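Local structure of dermonecrotic toxin (2EBF) at residues A644-E656 against N712-K724. The protein is a mitogenic toxin of Pasteurella multocida that induces bone resorption, represented here by its C-terminal region, which carries a thiol-protease-like catalytic triad. Sequence-based numbering, arbitrary orientation.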
ATOM      1  N   ALA A 644      -6.528  40.601  -2.293  1.00 32.58           N
ATOM      2  CA  ALA A 644      -6.948  39.829  -3.467  1.00 32.28           C
ATOM      3  C   ALA A 644      -6.742  38.331  -3.294  1.00 31.52           C
ATOM      4  O   ALA A 644      -5.770  37.884  -2.674  1.00 31.73           O
ATOM      5  CB  ALA A 644      -6.206  40.318  -4.705  1.00 32.42           C
ATOM      6  N   GLY A 645      -7.693  37.555  -3.801  1.00 30.95           N
ATOM      7  CA  GLY A 645      -7.533  36.109  -3.893  1.00 29.61           C
ATOM      8  C   GLY A 645      -7.346  35.750  -5.361  1.00 28.90           C
ATOM      9  O   GLY A 645      -7.549  36.590  -6.241  1.00 28.02           O
ATOM     10  N   MET A 646      -6.974  34.498  -5.617  1.00 28.69           N
ATOM     11  CA  MET A 646      -6.865  33.970  -6.983  1.00 29.11           C
ATOM     12  C   MET A 646      -8.226  33.840  -7.645  1.00 28.00           C
ATOM     13  O   MET A 646      -8.343  33.929  -8.868  1.00 26.59           O
ATOM     14  CB  MET A 646      -6.244  32.579  -6.959  1.00 28.83           C
ATOM     15  CG  MET A 646      -4.881  32.522  -6.340  1.00 30.73           C
ATOM     16  SD  MET A 646      -4.238  30.852  -6.359  1.00 33.67           S
ATOM     17  CE  MET A 646      -5.305  30.033  -5.180  1.00 33.27           C
ATOM     18  N   GLY A 647      -9.248  33.608  -6.822  1.00 26.84           N
ATOM     19  CA  GLY A 647     -10.594  33.369  -7.322  1.00 26.32           C
ATOM     20  C   GLY A 647     -10.800  31.876  -7.507  1.00 25.45           C
ATOM     21  O   GLY A 647      -9.961  31.065  -7.096  1.00 26.23           O
ATOM     22  N   ALA A 648     -11.901  31.507  -8.147  1.00 24.24           N
ATOM     23  CA  ALA A 648     -12.196  30.104  -8.398  1.00 23.72           C
ATOM     24  C   ALA A 648     -13.171  29.982  -9.555  1.00 23.71           C
ATOM     25  O   ALA A 648     -13.958  30.886  -9.805  1.00 23.33           O
ATOM     26  CB  ALA A 648     -12.778  29.443  -7.138  1.00 23.17           C
ATOM     27  N   SER A 649     -13.091  28.860 -10.265  1.00 23.67           N
ATOM     28  CA  SER A 649     -14.008  28.560 -11.345  1.00 23.55           C
ATOM     29  C   SER A 649     -14.479  27.121 -11.219  1.00 23.62           C
ATOM     30  O   SER A 649     -13.755  26.243 -10.740  1.00 24.75           O
ATOM     31  CB  SER A 649     -13.325  28.780 -12.695  1.00 23.64           C
ATOM     32  OG  SER A 649     -12.833  30.095 -12.787  1.00 23.62           O
ATOM     33  N   ILE A 650     -15.713  26.882 -11.629  1.00 24.40           N
ATOM     34  CA  ILE A 650     -16.265  25.543 -11.615  1.00 24.13           C
ATOM     35  C   ILE A 650     -16.962  25.281 -12.940  1.00 24.06           C
ATOM     36  O   ILE A 650     -17.634  26.160 -13.472  1.00 23.78           O
ATOM     37  CB  ILE A 650     -17.217  25.338 -10.416  1.00 24.59           C
ATOM     38  CG1 ILE A 650     -17.729  23.893 -10.409  1.00 26.10           C
ATOM     39  CG2 ILE A 650     -18.359  26.387 -10.428  1.00 24.03           C
ATOM     40  CD1 ILE A 650     -18.436  23.470  -9.128  1.00 25.66           C
ATOM     41  N   THR A 651     -16.792  24.072 -13.463  1.00 24.96           N
ATOM     42  CA  THR A 651     -17.383  23.693 -14.744  1.00 25.69           C
ATOM     43  C   THR A 651     -17.944  22.276 -14.637  1.00 25.83           C
ATOM     44  O   THR A 651     -17.448  21.473 -13.859  1.00 26.41           O
ATOM     45  CB  THR A 651     -16.365  23.818 -15.902  1.00 26.22           C
ATOM     46  OG1 THR A 651     -17.008  23.524 -17.148  1.00 26.07           O
ATOM     47  CG2 THR A 651     -15.157  22.888 -15.697  1.00 25.51           C
ATOM     48  N   TRP A 652     -18.975  21.973 -15.418  1.00 25.34           N
ATOM     49  CA  TRP A 652     -19.681  20.704 -15.267  1.00 25.77           C
ATOM     50  C   TRP A 652     -20.399  20.351 -16.561  1.00 26.10           C
ATOM     51  O   TRP A 652     -20.391  21.130 -17.517  1.00 25.41           O
ATOM     52  CB  TRP A 652     -20.671  20.752 -14.079  1.00 25.02           C
ATOM     53  CG  TRP A 652     -21.808  21.734 -14.247  1.00 25.13           C
ATOM     54  CD1 TRP A 652     -23.024  21.495 -14.836  1.00 23.78           C
ATOM     55  CD2 TRP A 652     -21.833  23.100 -13.816  1.00 25.36           C
ATOM     56  NE1 TRP A 652     -23.796  22.636 -14.813  1.00 25.14           N
ATOM     57  CE2 TRP A 652     -23.092  23.635 -14.188  1.00 24.74           C
ATOM     58  CE3 TRP A 652     -20.904  23.936 -13.170  1.00 26.18           C
ATOM     59  CZ2 TRP A 652     -23.447  24.964 -13.932  1.00 24.97           C
ATOM     60  CZ3 TRP A 652     -21.264  25.261 -12.906  1.00 24.65           C
ATOM     61  CH2 TRP A 652     -22.530  25.757 -13.286  1.00 25.33           C
ATOM     62  N   TRP A 653     -21.002  19.170 -16.579  1.00 26.14           N
ATOM     63  CA  TRP A 653     -21.747  18.718 -17.750  1.00 26.33           C
ATOM     64  C   TRP A 653     -23.230  18.838 -17.495  1.00 26.07           C
ATOM     65  O   TRP A 653     -23.703  18.671 -16.355  1.00 25.17           O
ATOM     66  CB  TRP A 653     -21.408  17.261 -18.112  1.00 25.10           C
ATOM     67  CG  TRP A 653     -19.949  17.001 -18.280  1.00 25.52           C
ATOM     68  CD1 TRP A 653     -19.154  16.296 -17.428  1.00 23.42           C
ATOM     69  CD2 TRP A 653     -19.092  17.464 -19.344  1.00 24.21           C
ATOM     70  NE1 TRP A 653     -17.865  16.275 -17.886  1.00 22.89           N
ATOM     71  CE2 TRP A 653     -17.792  16.984 -19.061  1.00 23.94           C
ATOM     72  CE3 TRP A 653     -19.300  18.222 -20.512  1.00 26.02           C
ATOM     73  CZ2 TRP A 653     -16.696  17.223 -19.903  1.00 23.36           C
ATOM     74  CZ3 TRP A 653     -18.196  18.470 -21.354  1.00 23.91           C
ATOM     75  CH2 TRP A 653     -16.909  17.984 -21.030  1.00 24.38           C
ATOM     76  N   ARG A 654     -23.969  19.120 -18.561  1.00 26.61           N
ATOM     77  CA  ARG A 654     -25.417  19.235 -18.465  1.00 27.98           C
ATOM     78  C   ARG A 654     -26.073  18.470 -19.616  1.00 28.65           C
ATOM     79  O   ARG A 654     -25.667  18.616 -20.774  1.00 27.88           O
ATOM     80  CB  ARG A 654     -25.845  20.704 -18.505  1.00 27.78           C
ATOM     81  CG  ARG A 654     -27.333  20.931 -18.208  1.00 32.20           C
ATOM     82  CD  ARG A 654     -27.934  21.852 -19.248  1.00 36.30           C
ATOM     83  NE  ARG A 654     -27.936  23.233 -18.827  1.00 38.52           N
ATOM     84  CZ  ARG A 654     -28.067  24.283 -19.638  1.00 40.18           C
ATOM     85  NH1 ARG A 654     -28.185  24.132 -20.955  1.00 39.92           N
ATOM     86  NH2 ARG A 654     -28.061  25.498 -19.120  1.00 40.54           N
ATOM     87  N   ARG A 655     -27.072  17.650 -19.289  1.00 29.42           N
ATOM     88  CA  ARG A 655     -27.811  16.910 -20.317  1.00 31.69           C
ATOM     89  C   ARG A 655     -28.478  17.886 -21.274  1.00 31.88           C
ATOM     90  O   ARG A 655     -29.103  18.861 -20.836  1.00 32.07           O
ATOM     91  CB  ARG A 655     -28.845  15.970 -19.671  1.00 32.31           C
ATOM     92  CG  ARG A 655     -29.847  15.296 -20.629  1.00 36.70           C
ATOM     93  CD  ARG A 655     -29.142  14.449 -21.688  1.00 42.95           C
ATOM     94  NE  ARG A 655     -29.935  13.308 -22.157  1.00 46.82           N
ATOM     95  CZ  ARG A 655     -30.913  13.362 -23.065  1.00 49.42           C
ATOM     96  NH1 ARG A 655     -31.289  14.514 -23.609  1.00 49.08           N
ATOM     97  NH2 ARG A 655     -31.538  12.242 -23.415  1.00 50.61           N
ATOM     98  N   GLU A 656     -28.295  17.651 -22.572  1.00 33.31           N
ATOM     99  CA  GLU A 656     -28.962  18.427 -23.623  1.00 35.10           C
ATOM    100  C   GLU A 656     -29.831  17.506 -24.469  1.00 36.27           C
ATOM    101  O   GLU A 656     -29.647  16.296 -24.452  1.00 36.62           O
ATOM    102  CB  GLU A 656     -27.946  19.148 -24.527  1.00 35.12           C
ATOM    103  CG  GLU A 656     -27.081  20.210 -23.833  1.00 35.48           C
ATOM    104  CD  GLU A 656     -27.862  21.400 -23.256  1.00 36.98           C
ATOM    105  OE1 GLU A 656     -27.302  22.069 -22.359  1.00 35.73           O
ATOM    106  OE2 GLU A 656     -29.016  21.671 -23.680  1.00 37.53           O
ATOM    107  N   ASN A 712     -27.078  23.711  -9.406  1.00 29.07           N
ATOM    108  CA  ASN A 712     -27.139  23.472 -10.833  1.00 29.23           C
ATOM    109  C   ASN A 712     -27.247  22.003 -11.230  1.00 29.51           C
ATOM    110  O   ASN A 712     -27.186  21.678 -12.425  1.00 29.95           O
ATOM    111  CB  ASN A 712     -25.933  24.123 -11.511  1.00 29.08           C
ATOM    112  CG  ASN A 712     -26.069  25.622 -11.598  1.00 29.19           C
ATOM    113  OD1 ASN A 712     -26.911  26.142 -12.345  1.00 28.09           O
ATOM    114  ND2 ASN A 712     -25.254  26.332 -10.832  1.00 28.24           N
ATOM    115  N   ARG A 713     -27.393  21.125 -10.232  1.00 29.11           N
ATOM    116  CA  ARG A 713     -27.451  19.679 -10.454  1.00 29.39           C
ATOM    117  C   ARG A 713     -26.313  19.254 -11.388  1.00 28.27           C
ATOM    118  O   ARG A 713     -26.518  18.529 -12.366  1.00 27.21           O
ATOM    119  CB  ARG A 713     -28.831  19.254 -10.982  1.00 29.36           C
ATOM    120  CG  ARG A 713     -29.982  19.584  -9.995  1.00 31.11           C
ATOM    121  CD  ARG A 713     -31.345  19.215 -10.565  1.00 32.28           C
ATOM    122  NE  ARG A 713     -31.480  17.766 -10.722  1.00 40.19           N
ATOM    123  CZ  ARG A 713     -31.895  16.941  -9.760  1.00 42.31           C
ATOM    124  NH1 ARG A 713     -32.226  17.416  -8.562  1.00 43.50           N
ATOM    125  NH2 ARG A 713     -31.976  15.636  -9.997  1.00 43.50           N
ATOM    126  N   ALA A 714     -25.116  19.751 -11.068  1.00 27.57           N
ATOM    127  CA  ALA A 714     -23.918  19.562 -11.880  1.00 27.41           C
ATOM    128  C   ALA A 714     -23.501  18.105 -11.978  1.00 27.07           C
ATOM    129  O   ALA A 714     -23.457  17.400 -10.964  1.00 26.93           O
ATOM    130  CB  ALA A 714     -22.770  20.387 -11.298  1.00 27.20           C
ATOM    131  N   ILE A 715     -23.174  17.675 -13.199  1.00 26.82           N
ATOM    132  CA  ILE A 715     -22.651  16.341 -13.448  1.00 26.71           C
ATOM    133  C   ILE A 715     -21.133  16.401 -13.582  1.00 27.27           C
ATOM    134  O   ILE A 715     -20.596  17.173 -14.391  1.00 26.07           O
ATOM    135  CB  ILE A 715     -23.262  15.692 -14.728  1.00 26.59           C
ATOM    136  CG1 ILE A 715     -24.792  15.569 -14.634  1.00 26.98           C
ATOM    137  CG2 ILE A 715     -22.630  14.315 -14.988  1.00 27.12           C
ATOM    138  CD1 ILE A 715     -25.469  15.454 -16.014  1.00 27.26           C
ATOM    139  N   ASN A 716     -20.461  15.587 -12.775  1.00 27.46           N
ATOM    140  CA  ASN A 716     -19.005  15.474 -12.766  1.00 28.09           C
ATOM    141  C   ASN A 716     -18.279  16.827 -12.718  1.00 28.05           C
ATOM    142  O   ASN A 716     -17.404  17.096 -13.544  1.00 28.40           O
ATOM    143  CB  ASN A 716     -18.519  14.593 -13.931  1.00 28.04           C
ATOM    144  CG  ASN A 716     -19.131  13.197 -13.911  1.00 29.50           C
ATOM    145  OD1 ASN A 716     -19.675  12.749 -12.886  1.00 29.65           O
ATOM    146  ND2 ASN A 716     -19.045  12.495 -15.049  1.00 28.83           N
ATOM    147  N   PRO A 717     -18.630  17.674 -11.728  1.00 28.21           N
ATOM    148  CA  PRO A 717     -18.082  19.028 -11.659  1.00 27.96           C
ATOM    149  C   PRO A 717     -16.584  19.063 -11.374  1.00 27.94           C
ATOM    150  O   PRO A 717     -16.051  18.182 -10.690  1.00 27.80           O
ATOM    151  CB  PRO A 717     -18.889  19.697 -10.534  1.00 27.93           C
ATOM    152  CG  PRO A 717     -19.443  18.580  -9.731  1.00 28.56           C
ATOM    153  CD  PRO A 717     -19.564  17.392 -10.618  1.00 27.65           C
ATOM    154  N   PHE A 718     -15.921  20.052 -11.964  1.00 27.76           N
ATOM    155  CA  PHE A 718     -14.484  20.241 -11.840  1.00 27.61           C
ATOM    156  C   PHE A 718     -14.175  21.688 -11.434  1.00 27.61           C
ATOM    157  O   PHE A 718     -14.714  22.633 -12.013  1.00 26.84           O
ATOM    158  CB  PHE A 718     -13.836  19.954 -13.188  1.00 27.58           C
ATOM    159  CG  PHE A 718     -12.366  20.063 -13.185  1.00 28.61           C
ATOM    160  CD1 PHE A 718     -11.578  19.112 -12.530  1.00 29.82           C
ATOM    161  CD2 PHE A 718     -11.744  21.087 -13.897  1.00 27.98           C
ATOM    162  CE1 PHE A 718     -10.189  19.206 -12.563  1.00 32.17           C
ATOM    163  CE2 PHE A 718     -10.369  21.191 -13.930  1.00 30.47           C
ATOM    164  CZ  PHE A 718      -9.585  20.250 -13.267  1.00 29.87           C
ATOM    165  N   VAL A 719     -13.286  21.847 -10.460  1.00 27.81           N
ATOM    166  CA  VAL A 719     -12.932  23.169  -9.929  1.00 28.08           C
ATOM    167  C   VAL A 719     -11.475  23.494 -10.252  1.00 28.79           C
ATOM    168  O   VAL A 719     -10.589  22.637 -10.105  1.00 28.37           O
ATOM    169  CB  VAL A 719     -13.188  23.238  -8.406  1.00 28.43           C
ATOM    170  CG1 VAL A 719     -12.756  24.589  -7.801  1.00 28.13           C
ATOM    171  CG2 VAL A 719     -14.676  23.010  -8.110  1.00 28.09           C
ATOM    172  N   GLU A 720     -11.234  24.701 -10.745  1.00 29.06           N
ATOM    173  CA  GLU A 720      -9.883  25.247 -10.780  1.00 29.60           C
ATOM    174  C   GLU A 720      -9.855  26.492  -9.909  1.00 28.94           C
ATOM    175  O   GLU A 720     -10.751  27.336  -9.994  1.00 28.60           O
ATOM    176  CB  GLU A 720      -9.452  25.596 -12.201  1.00 29.75           C
ATOM    177  CG  GLU A 720      -9.016  24.387 -13.025  1.00 32.41           C
ATOM    178  CD  GLU A 720      -8.505  24.775 -14.416  1.00 32.34           C
ATOM    179  OE1 GLU A 720      -8.470  23.890 -15.315  1.00 36.86           O
ATOM    180  OE2 GLU A 720      -8.131  25.951 -14.607  1.00 35.09           O
ATOM    181  N   TYR A 721      -8.816  26.616  -9.089  1.00 28.92           N
ATOM    182  CA  TYR A 721      -8.720  27.712  -8.116  1.00 28.70           C
ATOM    183  C   TYR A 721      -8.110  29.001  -8.697  1.00 28.48           C
ATOM    184  O   TYR A 721      -7.115  29.532  -8.179  1.00 28.28           O
ATOM    185  CB  TYR A 721      -7.990  27.217  -6.866  1.00 30.12           C
ATOM    186  CG  TYR A 721      -8.745  26.081  -6.199  1.00 31.67           C
ATOM    187  CD1 TYR A 721      -9.779  26.342  -5.310  1.00 31.87           C
ATOM    188  CD2 TYR A 721      -8.452  24.743  -6.496  1.00 32.78           C
ATOM    189  CE1 TYR A 721     -10.506  25.296  -4.708  1.00 33.82           C
ATOM    190  CE2 TYR A 721      -9.166  23.696  -5.905  1.00 34.63           C
ATOM    191  CZ  TYR A 721     -10.189  23.978  -5.014  1.00 33.98           C
ATOM    192  OH  TYR A 721     -10.892  22.941  -4.422  1.00 35.90           O
ATOM    193  N   VAL A 722      -8.742  29.491  -9.768  1.00 26.89           N
ATOM    194  CA  VAL A 722      -8.456  30.785 -10.383  1.00 27.13           C
ATOM    195  C   VAL A 722      -9.725  31.289 -11.056  1.00 26.57           C
ATOM    196  O   VAL A 722     -10.466  30.504 -11.639  1.00 26.03           O
ATOM    197  CB  VAL A 722      -7.425  30.648 -11.508  1.00 27.21           C
ATOM    198  CG1 VAL A 722      -6.791  32.003 -11.800  1.00 27.08           C
ATOM    199  CG2 VAL A 722      -6.374  29.660 -11.105  1.00 31.33           C
ATOM    200  N   SER A 723      -9.966  32.593 -11.001  1.00 26.92           N
ATOM    201  CA  SER A 723     -11.096  33.192 -11.722  1.00 26.97           C
ATOM    202  C   SER A 723     -10.766  33.300 -13.210  1.00 27.16           C
ATOM    203  O   SER A 723      -9.594  33.372 -13.593  1.00 27.37           O
ATOM    204  CB  SER A 723     -11.435  34.573 -11.130  1.00 26.96           C
ATOM    205  OG  SER A 723     -10.360  35.486 -11.327  1.00 28.67           O
ATOM    206  N   LYS A 724     -11.795  33.303 -14.053  1.00 26.79           N
ATOM    207  CA  LYS A 724     -11.601  33.248 -15.497  1.00 26.82           C
ATOM    208  C   LYS A 724     -12.531  34.230 -16.179  1.00 27.16           C
ATOM    209  O   LYS A 724     -13.605  34.525 -15.670  1.00 25.95           O
ATOM    210  CB  LYS A 724     -11.891  31.840 -16.023  1.00 26.28           C
ATOM    211  CG  LYS A 724     -10.864  30.786 -15.624  1.00 25.49           C
ATOM    212  CD  LYS A 724     -11.469  29.397 -15.824  1.00 25.82           C
ATOM    213  CE  LYS A 724     -10.659  28.311 -15.143  1.00 26.63           C
ATOM    214  NZ  LYS A 724      -9.373  28.109 -15.854  1.00 27.07           N
TER
HETATM  215  O   HOH W   1     -26.736  22.386 -14.998  1.00 39.53           O
HETATM  216  O   HOH W   2     -26.368  18.982 -14.878  1.00 40.60           O
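S649 and T651 pair with E720 and F718 as hydrogen-bonded pairs of an antiparallel ladder, the short axes of strands 648-656 and 717-720 approaching to 4.6 Å with their N-to-C directions 162° apart, until a beta bulge shifts the register and W653 N reaches I715 O at 3.0 Å. Between these pairs, I650 lays CG1 and CD1 against V719 CG2, both 3.9 Å away, and its tip runs alongside P717. At the bulge, the W652 indole lies against the Schellman end of helix 701-711: chi1 of 65° turns it toward N712-A714, where its five-membered ring takes A714 CB over the face, a CH-pi contact 3.8 Å from the centroid. W652 CZ2 meets N712 CB and CG at 3.6 Å, the amide plane 24° from the indole; N712 ND2 is bonded to I708 O, and one water links W652 NE1 to N712 O. At the other end S649 OG donates to V722 O at 2.7 Å, is also hydrogen-bonded to T667 OG1, and lies against the aliphatic chain of K724, whose NZ forms a salt bridge with E720 OE2. Within the C3 antiparallel sheet, 643-656 lies between 717-720 and 660-673; strand 567-568 flanks 717-720, and helix 701-711 packs W704 and I708 on I650 and A705 on V719.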